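Local coordinates for periplasmic solute binding protein (Pectobacterium atrosepticum, PDB 4RY1), which probably binds a sugar in the periplasm and delivers it to an ABC-type importer, as a member of the bacterial solute-binding protein 1 family, at residues 367-373 against 405-410; 316-321 against 334-340; 134-138 against 267-273. All coordinates share one frame; numbering follows the deposited sequence. Where two conformers were deposited one is given.

Interaction 1: 367-373 against 405-410; sequences FMENQEL and ILKRAI
Phe367 offers one face of its ring to Ile410. The Ile410 CG1 methylene sits over the middle of the Phe367 ring, 3.5 Å from the centroid and almost on the ring normal, a CH-pi contact. CG1 gets there because it lies anti to the carbonyl carbon of Ile410 (chi1 -52°). Ile410 CD1 reaches on over the CG and CD2 side of the same face. The CB of Phe367 rests against Leu406 CD2 at 4.0 Å. That methyl also touches Leu373 CD1, so Leu406 CD2 bridges Phe367 and Leu373.

Asn370 stands at the N-cap of helix 371-385. Its CG is turned away from its own backbone N (chi1 172°), which folds the amide back toward the helix start. Asn370 OD1 accepts a bond of 2.9 Å from Leu373 N, in the carbonyl plane and on a lone pair. The same oxygen lies against Ile405 CG2. Asn370 ND2 faces Ala409 CB, 3.6 Å away, so the capping amide is also packed against the second helix.

The outer end is polar. Glu372 extends beyond CG, while Arg408 bends at chi3 to bring its guanidinium round. Arg408 NH1 bonds Glu372 OE1 and Arg408 NH2 bonds Glu372 OE2, both at 2.7 Å, an end-on bidentate salt bridge. The two planes are only 15° apart. The OE1 bond is nearly straight and uses the syn lone pair; the OE2 bond is tilted out of the carboxylate plane. Ile405 packs beneath, its CD1 and CG2 against Glu372 CB.

Ile188 touches Leu406 and Ile410, and helix 69-74 touches Phe367. The arrangement is a helix-helix contact: the capped start of helix 371-385 meets the end of helix 391-409, the last helix of this solute-binding fold.

Interaction 2: 316-321 against 334-340; sequences VKALGL and LLEDIGV
Leu335 has its CG anti to the carbonyl carbon (chi1 -66°), which points its two methyls at the end of helix 313-319. Val316 answers with CG1, placed opposite its backbone N (chi1 167°). The two side chains cross at a slant, and Val316 CG1 lies 4.0 Å from Leu335 CD2. CD2 also approaches the carbonyl oxygen of Val316. The other methyl, Leu335 CD1, comes to 3.6 Å from Gly320 O. Leu335 is thus set against both the last turn of the helix and the chain that leaves it.

Leu321 carries the contact past the helix end. Leu321 CD2 meets Leu335 CD1 at 3.9 Å as the two side chains slide past each other in opposite directions. Leu321 CG and CD1 lie against Val340 CG1, and CD1 is also 3.7 Å from Val340 O.

On the outer side, Lys317 contributes its aliphatic part. Lys317 CG touches Leu334 CD2 at 4.0 Å, with the chains at about a right angle. Lys317 CG also meets Ile338 CD1 at 3.8 Å. Ile338 holds CG1 between its backbone N and carbonyl carbon (chi1 70°), which carries CD1 over to the lysine stem.

Side-chain contact is aliphatic, with some methyls against backbone carbonyl oxygens. Pro326 and Ile341 add to the packing on Leu335. On the far side of 316-321, Ala318 and Leu319 touch helix 13-29.

Each helix is terminated by a glycine with positive phi. Gly320 N donates to Val316 O, and the chain then turns toward Leu321. At Gly339, Gly339 N bonds Glu336 O and Val340 N makes a weak bond to Leu335 O. The C-terminal ends of two successive helices, 313-319 and 329-337, are packed together mainly by aliphatic side chains, the second closed by a Schellman motif.

Interaction 3: 134-138 against 267-273; sequences YPKTW and ETGPFIT. With GOL (glycerol), chain D.
Tyr134 and Glu267 meet around a glycerol molecule, probably from the crystallisation liquor, which lies over the Tyr134 ring and is hydrogen-bonded to Glu267. Glycerol C3 sits 3.5 Å above the middle of the Tyr134 ring. Tyr134 OH donates to Glu267 OE1 at 2.6 Å, on the anti side of the carboxylate and slightly out of its plane. Ring and carboxylate are turned 70° apart. Glycerol O1 donates to the same OE1, so one oxygen accepts two bonds. At its other end, glycerol O3 accepts from Tyr134 N. Lys124 and Asp128 complete the glycerol site. Tyr134 CB packs on Pro270 CD at 3.5 Å.

The two segments run in roughly the same direction. They join the loop before helix 138-152 to the chain leaving strand 266-268, which pairs with strand 107-123 in the mixed sheet of this periplasmic binding protein fold. Thr273 N bonds Lys136 O at 3.1 Å. Two waters also bridge the chains: one donates to Pro135 O and Pro270 O, the other to Phe271 O and to Lys136 O, which thus accepts two bonds.

Ile272 packs against the loop. With CG1 anti to the carbonyl carbon (chi1 -57°), Ile272 CG2 falls opposite the backbone N and lies over the five-membered ring of Trp138, 3.6 Å from the centroid, a CH-pi contact. Ile272 CG2 is also 3.3 Å from Thr137 C. Ile272 CD1 reaches Pro135 CG at 4.1 Å. The indole NE1 bonds Gln181, which also holds Ile272 O. Thr137 is the N-cap of helix 138-152, its OG1 bonded to Glu140 N.

How the interactions relate
The three contacts are separate, with centres about 29 to 37 Å apart; interactions 1 and 2 lie on opposite sides of the chain's centre. Five of nine touching residues are buried in interaction 1, three of eight in interaction 2 and four of twelve in interaction 3. Interactions 1 and 2 both pair helix ends. Interaction 1 is buried at its Phe367 end and adds an exposed salt bridge and a capping amide packed between the helices. In interaction 2 side-chain contact is aliphatic, with some methyls against carbonyl oxygens. Interactions 1 and 3 share CH-pi contacts, but interaction 3 joins loop to strand end and differs in its backbone and water bonds.

Interaction 1: 367-373 against 405-410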
loop_
_atom_site.group_PDB
_atom_site.type_symbol
_atom_site.label_atom_id
_atom_site.label_comp_id
_atom_site.label_asym_id
_atom_site.label_seq_id
_atom_site.Cartn_x
_atom_site.Cartn_y
_atom_site.Cartn_z
ATOM N N PHE A 367 12.484 -0.235 -2.439
ATOM C CA PHE A 367 12.843 -0.641 -3.796
ATOM C C PHE A 367 12.052 -1.833 -4.308
ATOM O O PHE A 367 11.983 -2.039 -5.515
ATOM C CB PHE A 367 14.344 -0.881 -3.888
ATOM C CG PHE A 367 15.138 0.360 -3.618
ATOM C CD1 PHE A 367 15.159 1.401 -4.536
ATOM C CD2 PHE A 367 15.826 0.509 -2.435
ATOM C CE1 PHE A 367 15.844 2.572 -4.265
ATOM C CE2 PHE A 367 16.535 1.658 -2.169
ATOM C CZ PHE A 367 16.546 2.695 -3.085
ATOM N N MET A 368 11.443 -2.597 -3.399
ATOM C CA MET A 368 10.528 -3.676 -3.813
ATOM C C MET A 368 9.338 -3.131 -4.606
ATOM O O MET A 368 8.762 -3.848 -5.446
ATOM C CB MET A 368 10.101 -4.554 -2.621
ATOM C CG MET A 368 8.881 -4.112 -1.815
ATOM S SD MET A 368 8.254 -5.359 -0.651
ATOM C CE MET A 368 8.186 -6.701 -1.817
ATOM N N GLU A 369 8.993 -1.865 -4.361
ATOM C CA GLU A 369 7.912 -1.191 -5.106
ATOM C C GLU A 369 8.389 -0.341 -6.289
ATOM O O GLU A 369 7.601 0.399 -6.872
ATOM C CB GLU A 369 7.052 -0.349 -4.169
ATOM C CG GLU A 369 6.558 -1.141 -2.976
ATOM C CD GLU A 369 5.223 -0.662 -2.450
ATOM O OE1 GLU A 369 4.630 0.265 -3.038
ATOM O OE2 GLU A 369 4.760 -1.227 -1.440
ATOM N N ASN A 370 9.665 -0.461 -6.661
ATOM C CA ASN A 370 10.191 0.261 -7.828
ATOM C C ASN A 370 9.319 -0.085 -9.039
ATOM O O ASN A 370 9.070 -1.268 -9.280
ATOM C CB ASN A 370 11.659 -0.119 -8.066
ATOM C CG ASN A 370 12.218 0.433 -9.360
ATOM O OD1 ASN A 370 11.969 -0.118 -10.425
ATOM N ND2 ASN A 370 13.018 1.493 -9.270
ATOM N N GLN A 371 8.871 0.909 -9.796
ATOM C CA GLN A 371 7.884 0.640 -10.851
ATOM C C GLN A 371 8.481 -0.233 -11.966
ATOM O O GLN A 371 7.794 -1.104 -12.486
ATOM C CB GLN A 371 7.319 1.932 -11.447
ATOM N N GLU A 372 9.738 0.009 -12.349
ATOM C CA GLU A 372 10.387 -0.867 -13.346
ATOM C C GLU A 372 10.491 -2.304 -12.869
ATOM O O GLU A 372 10.272 -3.258 -13.621
ATOM C CB GLU A 372 11.798 -0.395 -13.676
ATOM C CG GLU A 372 11.845 0.762 -14.625
ATOM C CD GLU A 372 13.270 1.103 -15.061
ATOM O OE1 GLU A 372 13.784 2.134 -14.604
ATOM O OE2 GLU A 372 13.879 0.325 -15.823
ATOM N N LEU A 373 10.860 -2.470 -11.609
ATOM C CA LEU A 373 10.960 -3.817 -11.029
ATOM C C LEU A 373 9.586 -4.515 -11.055
ATOM O O LEU A 373 9.456 -5.678 -11.422
ATOM C CB LEU A 373 11.535 -3.728 -9.623
ATOM C CG LEU A 373 11.771 -5.044 -8.895
ATOM C CD1 LEU A 373 13.007 -4.934 -8.004
ATOM C CD2 LEU A 373 10.574 -5.494 -8.067
ATOM N N ILE A 405 18.123 -2.951 -12.971
ATOM C CA ILE A 405 17.237 -1.866 -12.512
ATOM C C ILE A 405 17.718 -1.296 -11.178
ATOM O O ILE A 405 17.816 -0.089 -11.001
ATOM C CB ILE A 405 15.777 -2.341 -12.375
ATOM C CG1 ILE A 405 15.175 -2.593 -13.754
ATOM C CG2 ILE A 405 14.933 -1.313 -11.614
ATOM C CD1 ILE A 405 13.977 -3.512 -13.757
ATOM N N LEU A 406 18.026 -2.195 -10.248
ATOM C CA LEU A 406 18.454 -1.799 -8.900
ATOM C C LEU A 406 19.786 -1.062 -8.866
ATOM O O LEU A 406 19.989 -0.184 -8.042
ATOM C CB LEU A 406 18.446 -3.000 -7.951
ATOM C CG LEU A 406 17.057 -3.607 -7.679
ATOM C CD1 LEU A 406 17.207 -4.825 -6.791
ATOM C CD2 LEU A 406 16.060 -2.650 -7.019
ATOM N N LYS A 407 20.691 -1.403 -9.768
ATOM C CA LYS A 407 21.960 -0.671 -9.826
ATOM C C LYS A 407 21.765 0.783 -10.254
ATOM O O LYS A 407 22.526 1.667 -9.881
ATOM C CB LYS A 407 22.937 -1.399 -10.736
ATOM C CG LYS A 407 23.702 -2.449 -9.953
ATOM C CD LYS A 407 24.924 -1.807 -9.315
ATOM C CE LYS A 407 25.494 -2.583 -8.141
ATOM N NZ LYS A 407 26.509 -1.760 -7.416
ATOM N N ARG A 408 20.717 1.013 -11.030
ATOM C CA ARG A 408 20.297 2.361 -11.400
ATOM C C ARG A 408 19.552 3.069 -10.272
ATOM O O ARG A 408 19.802 4.240 -9.982
ATOM C CB ARG A 408 19.431 2.325 -12.665
ATOM C CG ARG A 408 20.198 2.664 -13.931
ATOM C CD ARG A 408 19.287 2.826 -15.134
ATOM N NE ARG A 408 18.520 1.619 -15.449
ATOM C CZ ARG A 408 17.210 1.474 -15.254
ATOM N NH1 ARG A 408 16.494 2.456 -14.713
ATOM N NH2 ARG A 408 16.615 0.330 -15.578
ATOM N N ALA A 409 18.630 2.342 -9.652
ATOM C CA ALA A 409 17.696 2.916 -8.674
ATOM C C ALA A 409 18.312 3.156 -7.296
ATOM O O ALA A 409 17.993 4.129 -6.615
ATOM C CB ALA A 409 16.482 2.008 -8.531
ATOM N N ILE A 410 19.163 2.236 -6.876
ATOM C CA ILE A 410 19.768 2.298 -5.541
ATOM C C ILE A 410 21.172 2.866 -5.571
ATOM O O ILE A 410 22.031 2.382 -6.318
ATOM C CB ILE A 410 19.921 0.909 -4.918
ATOM C CG1 ILE A 410 18.595 0.163 -4.972
ATOM C CG2 ILE A 410 20.502 1.033 -3.507
ATOM C CD1 ILE A 410 18.602 -1.197 -4.316
#

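Interaction 2: 316-321 against 334-340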
loop_
_atom_site.group_PDB
_atom_site.type_symbol
_atom_site.label_atom_id
_atom_site.label_comp_id
_atom_site.label_asym_id
_atom_site.label_seq_id
_atom_site.Cartn_x
_atom_site.Cartn_y
_atom_site.Cartn_z
ATOM N N VAL A 316 -8.952 16.353 12.214
ATOM C CA VAL A 316 -9.074 14.922 12.392
ATOM C C VAL A 316 -10.511 14.447 12.132
ATOM O O VAL A 316 -10.739 13.464 11.429
ATOM C CB VAL A 316 -8.570 14.495 13.797
ATOM C CG1 VAL A 316 -8.967 13.075 14.112
ATOM C CG2 VAL A 316 -7.055 14.649 13.895
ATOM N N LYS A 317 -11.485 15.157 12.686
ATOM C CA LYS A 317 -12.880 14.777 12.451
ATOM C C LYS A 317 -13.267 14.947 10.983
ATOM O O LYS A 317 -13.985 14.131 10.418
ATOM C CB LYS A 317 -13.795 15.565 13.369
ATOM C CG LYS A 317 -13.701 15.077 14.804
ATOM C CD LYS A 317 -14.716 15.790 15.679
ATOM C CE LYS A 317 -14.353 17.222 15.959
ATOM N NZ LYS A 317 -15.409 17.827 16.826
ATOM N N ALA A 318 -12.744 15.992 10.345
ATOM C CA ALA A 318 -13.060 16.217 8.937
ATOM C C ALA A 318 -12.562 15.073 8.060
ATOM O O ALA A 318 -13.259 14.611 7.172
ATOM C CB ALA A 318 -12.477 17.547 8.470
ATOM N N LEU A 319 -11.331 14.654 8.305
ATOM C CA LEU A 319 -10.709 13.613 7.486
ATOM C C LEU A 319 -11.189 12.209 7.818
ATOM O O LEU A 319 -11.161 11.329 6.975
ATOM C CB LEU A 319 -9.187 13.673 7.586
ATOM C CG LEU A 319 -8.587 14.836 6.812
ATOM C CD1 LEU A 319 -7.113 15.046 7.107
ATOM C CD2 LEU A 319 -8.755 14.598 5.319
ATOM N N GLY A 320 -11.598 12.002 9.060
ATOM C CA GLY A 320 -12.017 10.673 9.508
ATOM C C GLY A 320 -11.022 9.620 9.098
ATOM O O GLY A 320 -9.810 9.758 9.328
ATOM N N LEU A 321 -11.533 8.537 8.527
ATOM C CA LEU A 321 -10.703 7.403 8.109
ATOM C C LEU A 321 -10.375 7.418 6.607
ATOM O O LEU A 321 -9.909 6.415 6.074
ATOM C CB LEU A 321 -11.386 6.077 8.465
ATOM C CG LEU A 321 -11.509 5.867 9.978
ATOM C CD1 LEU A 321 -12.350 4.630 10.266
ATOM C CD2 LEU A 321 -10.144 5.677 10.628
ATOM N N LEU A 334 -9.641 10.001 19.384
ATOM C CA LEU A 334 -10.785 10.872 19.084
ATOM C C LEU A 334 -11.797 10.196 18.189
ATOM O O LEU A 334 -13.001 10.224 18.454
ATOM C CB LEU A 334 -10.339 12.212 18.491
ATOM C CG LEU A 334 -11.461 13.158 18.102
ATOM C CD1 LEU A 334 -12.359 13.533 19.265
ATOM C CD2 LEU A 334 -10.854 14.424 17.512
ATOM N N LEU A 335 -11.312 9.586 17.120
ATOM C CA LEU A 335 -12.212 8.902 16.192
ATOM C C LEU A 335 -12.944 7.713 16.851
ATOM O O LEU A 335 -14.076 7.429 16.505
ATOM C CB LEU A 335 -11.483 8.470 14.922
ATOM C CG LEU A 335 -10.972 9.598 14.041
ATOM C CD1 LEU A 335 -10.396 8.964 12.785
ATOM C CD2 LEU A 335 -12.037 10.621 13.700
ATOM N N GLU A 336 -12.274 7.019 17.756
ATOM C CA GLU A 336 -12.943 5.966 18.511
ATOM C C GLU A 336 -13.995 6.541 19.444
ATOM O O GLU A 336 -15.123 6.039 19.495
ATOM C CB GLU A 336 -11.957 5.134 19.302
ATOM C CG GLU A 336 -12.636 3.899 19.879
ATOM C CD GLU A 336 -11.700 2.985 20.619
ATOM O OE1 GLU A 336 -10.887 3.463 21.435
ATOM O OE2 GLU A 336 -11.797 1.769 20.394
ATOM N N ASP A 337 -13.645 7.622 20.132
ATOM C CA ASP A 337 -14.569 8.244 21.096
ATOM C C ASP A 337 -15.870 8.723 20.438
ATOM O O ASP A 337 -16.934 8.694 21.040
ATOM C CB ASP A 337 -13.898 9.439 21.797
ATOM C CG ASP A 337 -12.797 9.025 22.770
ATOM O OD1 ASP A 337 -12.707 7.832 23.159
ATOM O OD2 ASP A 337 -12.006 9.918 23.155
ATOM N N ILE A 338 -15.792 9.198 19.196
ATOM C CA ILE A 338 -16.962 9.673 18.456
ATOM C C ILE A 338 -17.596 8.570 17.578
ATOM O O ILE A 338 -18.531 8.836 16.845
ATOM C CB ILE A 338 -16.686 10.967 17.652
ATOM C CG1 ILE A 338 -15.745 10.706 16.446
ATOM C CG2 ILE A 338 -16.135 12.040 18.587
ATOM C CD1 ILE A 338 -15.616 11.918 15.544
ATOM N N GLY A 339 -17.062 7.355 17.666
ATOM C CA GLY A 339 -17.626 6.179 17.016
ATOM C C GLY A 339 -17.267 5.940 15.557
ATOM O O GLY A 339 -17.816 5.038 14.940
ATOM N N VAL A 340 -16.368 6.761 15.006
ATOM C CA VAL A 340 -15.950 6.586 13.621
ATOM C C VAL A 340 -15.097 5.337 13.486
ATOM O O VAL A 340 -15.240 4.565 12.541
ATOM C CB VAL A 340 -15.238 7.852 13.147
ATOM C CG1 VAL A 340 -14.546 7.657 11.814
ATOM C CG2 VAL A 340 -16.255 8.963 13.015
#

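Interaction 3: 134-138 against 267-273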
loop_
_atom_site.group_PDB
_atom_site.type_symbol
_atom_site.label_atom_id
_atom_site.label_comp_id
_atom_site.label_asym_id
_atom_site.label_seq_id
_atom_site.Cartn_x
_atom_site.Cartn_y
_atom_site.Cartn_z
ATOM N N TYR A 134 -11.311 -19.965 6.367
ATOM C CA TYR A 134 -10.215 -19.080 5.978
ATOM C C TYR A 134 -8.897 -19.760 6.365
ATOM O O TYR A 134 -8.788 -20.323 7.462
ATOM C CB TYR A 134 -10.272 -17.702 6.653
ATOM C CG TYR A 134 -11.476 -16.831 6.379
ATOM C CD1 TYR A 134 -12.158 -16.876 5.165
ATOM C CD2 TYR A 134 -11.911 -15.926 7.334
ATOM C CE1 TYR A 134 -13.252 -16.052 4.928
ATOM C CE2 TYR A 134 -12.994 -15.096 7.108
ATOM C CZ TYR A 134 -13.672 -15.172 5.909
ATOM O OH TYR A 134 -14.756 -14.359 5.694
ATOM N N PRO A 135 -7.892 -19.717 5.477
ATOM C CA PRO A 135 -6.667 -20.473 5.709
ATOM C C PRO A 135 -5.728 -19.832 6.735
ATOM O O PRO A 135 -5.554 -18.627 6.785
ATOM C CB PRO A 135 -6.026 -20.541 4.324
ATOM C CG PRO A 135 -6.496 -19.294 3.643
ATOM C CD PRO A 135 -7.884 -19.057 4.161
ATOM N N LYS A 136 -5.152 -20.671 7.570
ATOM C CA LYS A 136 -4.142 -20.244 8.543
ATOM C C LYS A 136 -2.687 -20.532 8.071
ATOM O O LYS A 136 -1.732 -19.899 8.554
ATOM C CB LYS A 136 -4.470 -20.838 9.939
ATOM C CG LYS A 136 -5.667 -20.145 10.599
ATOM C CD LYS A 136 -5.898 -20.558 12.051
ATOM C CE LYS A 136 -7.135 -21.426 12.210
ATOM N NZ LYS A 136 -7.148 -22.136 13.518
ATOM N N THR A 137 -2.531 -21.452 7.120
ATOM C CA THR A 137 -1.219 -21.824 6.559
ATOM C C THR A 137 -1.228 -21.788 5.051
ATOM O O THR A 137 -2.308 -21.780 4.431
ATOM C CB THR A 137 -0.837 -23.253 6.928
ATOM O OG1 THR A 137 -1.795 -24.141 6.346
ATOM C CG2 THR A 137 -0.805 -23.400 8.428
ATOM N N TRP A 138 -0.049 -21.752 4.466
ATOM C CA TRP A 138 0.032 -21.708 3.028
ATOM C C TRP A 138 -0.605 -22.986 2.442
ATOM O O TRP A 138 -1.296 -22.938 1.422
ATOM C CB TRP A 138 1.458 -21.474 2.571
ATOM C CG TRP A 138 1.987 -20.192 3.081
ATOM C CD1 TRP A 138 2.799 -20.012 4.164
ATOM C CD2 TRP A 138 1.707 -18.876 2.564
ATOM N NE1 TRP A 138 3.054 -18.682 4.338
ATOM C CE2 TRP A 138 2.398 -17.960 3.376
ATOM C CE3 TRP A 138 0.937 -18.391 1.505
ATOM C CZ2 TRP A 138 2.359 -16.588 3.151
ATOM C CZ3 TRP A 138 0.905 -17.017 1.278
ATOM C CH2 TRP A 138 1.599 -16.141 2.102
ATOM N N GLU A 267 -14.559 -9.518 5.279
ATOM C CA GLU A 267 -13.951 -9.702 6.591
ATOM C C GLU A 267 -12.435 -9.778 6.535
ATOM O O GLU A 267 -11.840 -10.230 5.560
ATOM C CB GLU A 267 -14.448 -10.995 7.253
ATOM C CG GLU A 267 -15.942 -11.116 7.417
ATOM C CD GLU A 267 -16.321 -12.360 8.206
ATOM O OE1 GLU A 267 -15.812 -13.463 7.883
ATOM O OE2 GLU A 267 -17.126 -12.221 9.155
ATOM N N THR A 268 -11.817 -9.341 7.626
ATOM C CA THR A 268 -10.389 -9.495 7.824
ATOM C C THR A 268 -10.080 -10.986 8.064
ATOM O O THR A 268 -10.774 -11.646 8.829
ATOM C CB THR A 268 -9.879 -8.597 8.984
ATOM O OG1 THR A 268 -8.450 -8.656 9.058
ATOM C CG2 THR A 268 -10.470 -9.003 10.313
ATOM N N GLY A 269 -9.069 -11.501 7.374
ATOM C CA GLY A 269 -8.698 -12.917 7.422
ATOM C C GLY A 269 -7.378 -13.181 8.143
ATOM O O GLY A 269 -6.562 -12.285 8.318
ATOM N N PRO A 270 -7.148 -14.428 8.567
ATOM C CA PRO A 270 -5.899 -14.760 9.248
ATOM C C PRO A 270 -4.645 -14.419 8.464
ATOM O O PRO A 270 -4.630 -14.433 7.239
ATOM C CB PRO A 270 -6.000 -16.277 9.443
ATOM C CG PRO A 270 -7.448 -16.571 9.350
ATOM C CD PRO A 270 -7.980 -15.612 8.343
ATOM N N PHE A 271 -3.596 -14.111 9.221
ATOM C CA PHE A 271 -2.287 -13.891 8.657
ATOM C C PHE A 271 -1.635 -15.234 8.366
ATOM O O PHE A 271 -1.153 -15.929 9.258
ATOM C CB PHE A 271 -1.443 -13.032 9.583
ATOM C CG PHE A 271 -1.876 -11.603 9.571
ATOM C CD1 PHE A 271 -2.957 -11.195 10.323
ATOM C CD2 PHE A 271 -1.249 -10.692 8.776
ATOM C CE1 PHE A 271 -3.394 -9.887 10.301
ATOM C CE2 PHE A 271 -1.695 -9.378 8.728
ATOM C CZ PHE A 271 -2.751 -8.971 9.512
ATOM N N ILE A 272 -1.627 -15.582 7.093
ATOM C CA ILE A 272 -1.173 -16.903 6.655
ATOM C C ILE A 272 0.309 -17.060 6.993
ATOM O O ILE A 272 1.138 -16.230 6.635
ATOM C CB ILE A 272 -1.415 -17.119 5.147
ATOM C CG1 ILE A 272 -2.909 -16.928 4.842
ATOM C CG2 ILE A 272 -0.942 -18.508 4.722
ATOM C CD1 ILE A 272 -3.219 -16.875 3.364
ATOM N N THR A 273 0.642 -18.163 7.645
ATOM C CA THR A 273 2.012 -18.371 8.129
ATOM C C THR A 273 2.466 -19.815 7.955
ATOM O O THR A 273 1.672 -20.744 8.075
ATOM C CB THR A 273 2.121 -17.983 9.612
ATOM O OG1 THR A 273 1.598 -16.659 9.794
ATOM C CG2 THR A 273 3.540 -17.977 10.087
HETATM C C1 GOL D . -15.713 -16.647 9.022
HETATM O O1 GOL D . -16.863 -15.822 8.845
HETATM C C2 GOL D . -15.950 -18.037 8.430
HETATM O O2 GOL D . -17.251 -18.138 7.835
HETATM C C3 GOL D . -14.858 -18.331 7.406
HETATM O O3 GOL D . -13.858 -19.132 8.073
HETATM O O HOH W 1 -6.135 -16.157 5.675
HETATM O O HOH W 2 -2.084 -18.105 10.566
#